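Local structure of elongin-C (Saccharomyces cerevisiae, 5ZB2) at residues 39-43 with 99-103; 63-67 with 81-85. The protein serves as the linker subunit of a cullin-3 ubiquitin ligase that polyubiquitylates monoubiquitylated RNA polymerase II, and takes part in global genomic repair. All coordinates share one frame; numbering follows the deposited sequence.

Contact 1. Residues 39-43 with 99-103; sequences ISPTL and DYLSI
CB of S40 lies against CG2 of the terminal I103 at 3.7 Å, while its hydroxyl turns to L101 at the end of helix 91-101. With OG anti to the backbone N (chi1 178°), S40 donates to the carbonyl: OG to L101 O is 2.9 Å, in the plane of the carbonyl and on a lone pair, at a C=O...OG angle of 127°. The same OG accepts a bond from the hydroxyl of T42, OG1 to S40 OG at 3.0 Å, and a weak one from the amide of T42, so the buried oxygen is held from both segments, which should restrict its rotation. P41 follows S40 in a type I turn that closes at L43, and its CD sits 3.7 Å from L101 O. On the other segment the helix of this BTB/POZ-type Skp1 fold ends in a Schellman motif, where S102 takes a positive phi of 56° and turns the chain toward I103. T42 fits against this helix end: its methyl CG2 is 3.3 Å from Y100 O, and its OG1 lies 3.4 Å from L101 CA. Beside the serine hydroxyl, CD2 of L101 meets CG of L43 at 4.2 Å, the two leucine side chains crossing at a slant. I103 also packs on L65 of helix 55-71 and forms backbone hydrogen bonds with a RAD7 chain.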
loop_
_atom_site.group_PDB
_atom_site.type_symbol
_atom_site.label_atom_id
_atom_site.label_comp_id
_atom_site.label_asym_id
_atom_site.label_seq_id
_atom_site.Cartn_x
_atom_site.Cartn_y
_atom_site.Cartn_z
ATOM N N ILE B 39 -29.490 -27.850 -18.717
ATOM C CA ILE B 39 -29.027 -26.908 -17.701
ATOM C C ILE B 39 -28.130 -25.853 -18.329
ATOM O O ILE B 39 -28.134 -24.690 -17.909
ATOM C CB ILE B 39 -28.302 -27.660 -16.566
ATOM C CG1 ILE B 39 -29.217 -28.735 -15.969
ATOM C CG2 ILE B 39 -27.850 -26.680 -15.485
ATOM C CD1 ILE B 39 -28.541 -29.632 -14.958
ATOM N N SER B 40 -27.353 -26.233 -19.339
ATOM C CA SER B 40 -26.475 -25.308 -20.040
ATOM C C SER B 40 -27.268 -24.549 -21.099
ATOM O O SER B 40 -27.745 -25.160 -22.064
ATOM C CB SER B 40 -25.310 -26.061 -20.686
ATOM O OG SER B 40 -24.464 -25.180 -21.402
ATOM N N PRO B 41 -27.440 -23.231 -20.960
ATOM C CA PRO B 41 -28.141 -22.480 -22.014
ATOM C C PRO B 41 -27.437 -22.522 -23.357
ATOM O O PRO B 41 -28.071 -22.240 -24.381
ATOM C CB PRO B 41 -28.191 -21.049 -21.456
ATOM C CG PRO B 41 -27.996 -21.199 -19.984
ATOM C CD PRO B 41 -27.084 -22.369 -19.821
ATOM N N THR B 42 -26.152 -22.867 -23.387
ATOM C CA THR B 42 -25.378 -22.879 -24.620
ATOM C C THR B 42 -25.356 -24.245 -25.295
ATOM O O THR B 42 -24.725 -24.387 -26.347
ATOM C CB THR B 42 -23.940 -22.425 -24.340
ATOM O OG1 THR B 42 -23.262 -23.416 -23.558
ATOM C CG2 THR B 42 -23.931 -21.099 -23.584
ATOM N N LEU B 43 -26.025 -25.245 -24.724
ATOM C CA LEU B 43 -26.066 -26.597 -25.282
ATOM C C LEU B 43 -27.503 -26.905 -25.691
ATOM O O LEU B 43 -28.304 -27.392 -24.889
ATOM C CB LEU B 43 -25.538 -27.627 -24.280
ATOM C CG LEU B 43 -24.030 -27.632 -24.023
ATOM C CD1 LEU B 43 -23.684 -28.673 -22.971
ATOM C CD2 LEU B 43 -23.246 -27.891 -25.304
ATOM N N ASP B 99 -17.755 -21.148 -17.574
ATOM C CA ASP B 99 -18.180 -19.831 -18.035
ATOM C C ASP B 99 -18.769 -19.914 -19.435
ATOM O O ASP B 99 -19.883 -19.438 -19.685
ATOM C CB ASP B 99 -16.996 -18.866 -18.004
ATOM C CG ASP B 99 -17.382 -17.462 -18.411
ATOM O OD1 ASP B 99 -18.571 -17.108 -18.265
ATOM O OD2 ASP B 99 -16.497 -16.710 -18.872
ATOM N N TYR B 100 -18.032 -20.525 -20.365
ATOM C CA TYR B 100 -18.537 -20.672 -21.725
ATOM C C TYR B 100 -19.867 -21.414 -21.739
ATOM O O TYR B 100 -20.789 -21.037 -22.473
ATOM C CB TYR B 100 -17.507 -21.399 -22.587
ATOM C CG TYR B 100 -17.948 -21.579 -24.021
ATOM C CD1 TYR B 100 -17.914 -20.518 -24.916
ATOM C CD2 TYR B 100 -18.404 -22.808 -24.480
ATOM C CE1 TYR B 100 -18.318 -20.674 -26.226
ATOM C CE2 TYR B 100 -18.810 -22.976 -25.790
ATOM C CZ TYR B 100 -18.765 -21.905 -26.658
ATOM O OH TYR B 100 -19.167 -22.063 -27.965
ATOM N N LEU B 101 -19.988 -22.467 -20.932
ATOM C CA LEU B 101 -21.237 -23.209 -20.827
ATOM C C LEU B 101 -22.267 -22.517 -19.948
ATOM O O LEU B 101 -23.423 -22.955 -19.917
ATOM C CB LEU B 101 -20.967 -24.613 -20.279
ATOM C CG LEU B 101 -20.054 -25.506 -21.118
ATOM C CD1 LEU B 101 -19.811 -26.822 -20.400
ATOM C CD2 LEU B 101 -20.643 -25.750 -22.500
ATOM N N SER B 102 -21.886 -21.458 -19.237
ATOM C CA SER B 102 -22.808 -20.739 -18.359
ATOM C C SER B 102 -23.432 -21.681 -17.332
ATOM O O SER B 102 -24.626 -21.605 -17.035
ATOM C CB SER B 102 -23.891 -20.024 -19.169
ATOM O OG SER B 102 -23.316 -19.159 -20.130
ATOM N N ILE B 103 -22.613 -22.574 -16.785
ATOM C CA ILE B 103 -23.063 -23.513 -15.765
ATOM C C ILE B 103 -22.329 -23.259 -14.456
ATOM O O ILE B 103 -22.660 -23.854 -13.429
ATOM C CB ILE B 103 -22.862 -24.965 -16.226
ATOM C CG1 ILE B 103 -21.390 -25.211 -16.574
ATOM C CG2 ILE B 103 -23.772 -25.260 -17.413
ATOM C CD1 ILE B 103 -21.073 -26.639 -16.964
#

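Contact 2. Residues 63-67 with 81-85; sequences EYLNY and IPEFE
An aromatic cluster of Y64, Y67 and F84 fastens the loop between helices 55-71 and 91-101 to the first of these helices in the Skp1-family fold. F84 projects from the loop toward the helix with CG anti to the backbone N (chi1 -176°), and its CE1 lies 3.4 Å from Y64 CA. Y64 turns its ring edge to the face of F84 in a T-shaped pair, centroids 5.5 Å apart and planes at 87°, with CD1 of Y64 over the centre of the phenyl ring. The backbone carbon of E63 lies at the edge of the F84 ring, and CG of E63 meets F84 CE1 at 3.7 Å from the side away from Y64.

Y67 takes F84 differently. CB of F84 stands over one face of the phenol in a CH-pi contact, 4.1 Å from the centroid, whereas the two rings themselves meet obliquely, neither stacked nor edge-to-face. Further along the phenol, Y67 OH donates to P82 O at 2.6 Å; the C=O...OH angle is 159°, and the donor lies somewhat off the carbonyl plane. CG2 of I81 lies 3.5 Å from the same Y67 OH. The hydroxyl of Y64 looks to other partners, S6 O of a RAD7 chain and N68 in its own helix, and L11 of that RAD7 chain packs on F84. Apolar and CH-pi contacts thus seat the buried F84 ring, while one short polar bond satisfies P82 O and ties that carbonyl to the helix on a more exposed side.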
loop_
_atom_site.group_PDB
_atom_site.type_symbol
_atom_site.label_atom_id
_atom_site.label_comp_id
_atom_site.label_asym_id
_atom_site.label_seq_id
_atom_site.Cartn_x
_atom_site.Cartn_y
_atom_site.Cartn_z
ATOM N N GLU B 63 -19.954 -34.579 -15.588
ATOM C CA GLU B 63 -20.131 -35.041 -14.216
ATOM C C GLU B 63 -20.888 -34.010 -13.385
ATOM O O GLU B 63 -21.708 -34.371 -12.533
ATOM C CB GLU B 63 -18.772 -35.354 -13.588
ATOM C CG GLU B 63 -18.854 -35.926 -12.175
ATOM C CD GLU B 63 -17.492 -36.299 -11.611
ATOM O OE1 GLU B 63 -16.549 -36.501 -12.407
ATOM O OE2 GLU B 63 -17.366 -36.385 -10.370
ATOM N N TYR B 64 -20.635 -32.720 -13.623
ATOM C CA TYR B 64 -21.365 -31.687 -12.895
ATOM C C TYR B 64 -22.812 -31.596 -13.365
ATOM O O TYR B 64 -23.727 -31.451 -12.545
ATOM C CB TYR B 64 -20.680 -30.328 -13.043
ATOM C CG TYR B 64 -21.513 -29.205 -12.467
ATOM C CD1 TYR B 64 -21.479 -28.917 -11.110
ATOM C CD2 TYR B 64 -22.356 -28.454 -13.274
ATOM C CE1 TYR B 64 -22.254 -27.905 -10.573
ATOM C CE2 TYR B 64 -23.134 -27.440 -12.747
ATOM C CZ TYR B 64 -23.079 -27.169 -11.396
ATOM O OH TYR B 64 -23.851 -26.161 -10.864
ATOM N N LEU B 65 -23.040 -31.662 -14.679
ATOM C CA LEU B 65 -24.400 -31.557 -15.200
ATOM C C LEU B 65 -25.300 -32.619 -14.584
ATOM O O LEU B 65 -26.369 -32.309 -14.045
ATOM C CB LEU B 65 -24.389 -31.677 -16.725
ATOM C CG LEU B 65 -23.728 -30.529 -17.489
ATOM C CD1 LEU B 65 -23.666 -30.849 -18.972
ATOM C CD2 LEU B 65 -24.469 -29.218 -17.262
ATOM N N ASN B 66 -24.883 -33.885 -14.654
ATOM C CA ASN B 66 -25.633 -34.942 -13.987
ATOM C C ASN B 66 -25.761 -34.649 -12.499
ATOM O O ASN B 66 -26.851 -34.747 -11.924
ATOM C CB ASN B 66 -24.949 -36.290 -14.216
ATOM C CG ASN B 66 -24.788 -36.615 -15.686
ATOM O OD1 ASN B 66 -25.675 -36.342 -16.495
ATOM N ND2 ASN B 66 -23.646 -37.190 -16.045
ATOM N N TYR B 67 -24.651 -34.269 -11.864
ATOM C CA TYR B 67 -24.687 -33.897 -10.454
ATOM C C TYR B 67 -25.703 -32.791 -10.203
ATOM O O TYR B 67 -26.367 -32.772 -9.160
ATOM C CB TYR B 67 -23.293 -33.462 -10.001
ATOM C CG TYR B 67 -23.265 -32.728 -8.681
ATOM C CD1 TYR B 67 -23.214 -33.421 -7.479
ATOM C CD2 TYR B 67 -23.280 -31.339 -8.636
ATOM C CE1 TYR B 67 -23.184 -32.752 -6.270
ATOM C CE2 TYR B 67 -23.251 -30.662 -7.432
ATOM C CZ TYR B 67 -23.203 -31.373 -6.253
ATOM O OH TYR B 67 -23.174 -30.704 -5.051
ATOM N N ILE B 81 -26.773 -32.583 0.551
ATOM C CA ILE B 81 -26.210 -32.486 -0.790
ATOM C C ILE B 81 -24.688 -32.641 -0.725
ATOM O O ILE B 81 -24.019 -31.852 -0.060
ATOM C CB ILE B 81 -26.605 -31.154 -1.458
ATOM C CG1 ILE B 81 -28.121 -31.122 -1.688
ATOM C CG2 ILE B 81 -25.846 -30.957 -2.772
ATOM C CD1 ILE B 81 -28.645 -29.843 -2.324
ATOM N N PRO B 82 -24.139 -33.651 -1.400
ATOM C CA PRO B 82 -22.681 -33.819 -1.406
ATOM C C PRO B 82 -21.988 -32.667 -2.113
ATOM O O PRO B 82 -22.588 -31.917 -2.885
ATOM C CB PRO B 82 -22.466 -35.134 -2.166
ATOM C CG PRO B 82 -23.784 -35.806 -2.174
ATOM C CD PRO B 82 -24.806 -34.724 -2.156
ATOM N N GLU B 83 -20.693 -32.538 -1.839
ATOM C CA GLU B 83 -19.869 -31.539 -2.499
ATOM C C GLU B 83 -19.319 -32.106 -3.801
ATOM O O GLU B 83 -18.960 -33.284 -3.878
ATOM C CB GLU B 83 -18.717 -31.091 -1.596
ATOM C CG GLU B 83 -17.788 -32.212 -1.154
ATOM C CD GLU B 83 -16.532 -31.693 -0.486
ATOM O OE1 GLU B 83 -16.004 -30.652 -0.933
ATOM O OE2 GLU B 83 -16.072 -32.323 0.489
ATOM N N PHE B 84 -19.269 -31.261 -4.824
ATOM C CA PHE B 84 -18.706 -31.641 -6.114
ATOM C C PHE B 84 -17.201 -31.412 -6.061
ATOM O O PHE B 84 -16.741 -30.267 -6.008
ATOM C CB PHE B 84 -19.350 -30.840 -7.242
ATOM C CG PHE B 84 -18.895 -31.249 -8.609
ATOM C CD1 PHE B 84 -19.549 -32.254 -9.298
ATOM C CD2 PHE B 84 -17.812 -30.628 -9.209
ATOM C CE1 PHE B 84 -19.132 -32.635 -10.557
ATOM C CE2 PHE B 84 -17.391 -31.004 -10.469
ATOM C CZ PHE B 84 -18.053 -32.010 -11.144
ATOM N N GLU B 85 -16.436 -32.499 -6.061
ATOM C CA GLU B 85 -14.985 -32.393 -6.006
ATOM C C GLU B 85 -14.441 -31.823 -7.311
ATOM O O GLU B 85 -14.883 -32.189 -8.403
ATOM C CB GLU B 85 -14.366 -33.762 -5.730
ATOM C CG GLU B 85 -14.774 -34.366 -4.395
ATOM C CD GLU B 85 -14.228 -35.768 -4.196
ATOM O OE1 GLU B 85 -13.743 -36.365 -5.180
ATOM O OE2 GLU B 85 -14.282 -36.273 -3.055
#

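The two contacts lie on different sides of helix 55-71, their centres about 16 Å apart. This helix supplies one segment of contact 2 and also packs on I39 and I103 of contact 1; I103 CG2 is 4.0 Å from L65 CD2. Both contacts are partly buried: S40, L43, L101 and I103 form the buried part of contact 1, Y64 and F84 that of contact 2. In contact 1 a serine hydroxyl gathers several polar bonds at a helix end, whereas contact 2 depends on aromatic packing, with a single tyrosine bond on its more exposed side. RAD7 packs against both, touching I103 as well as Y64, Y67 and F84.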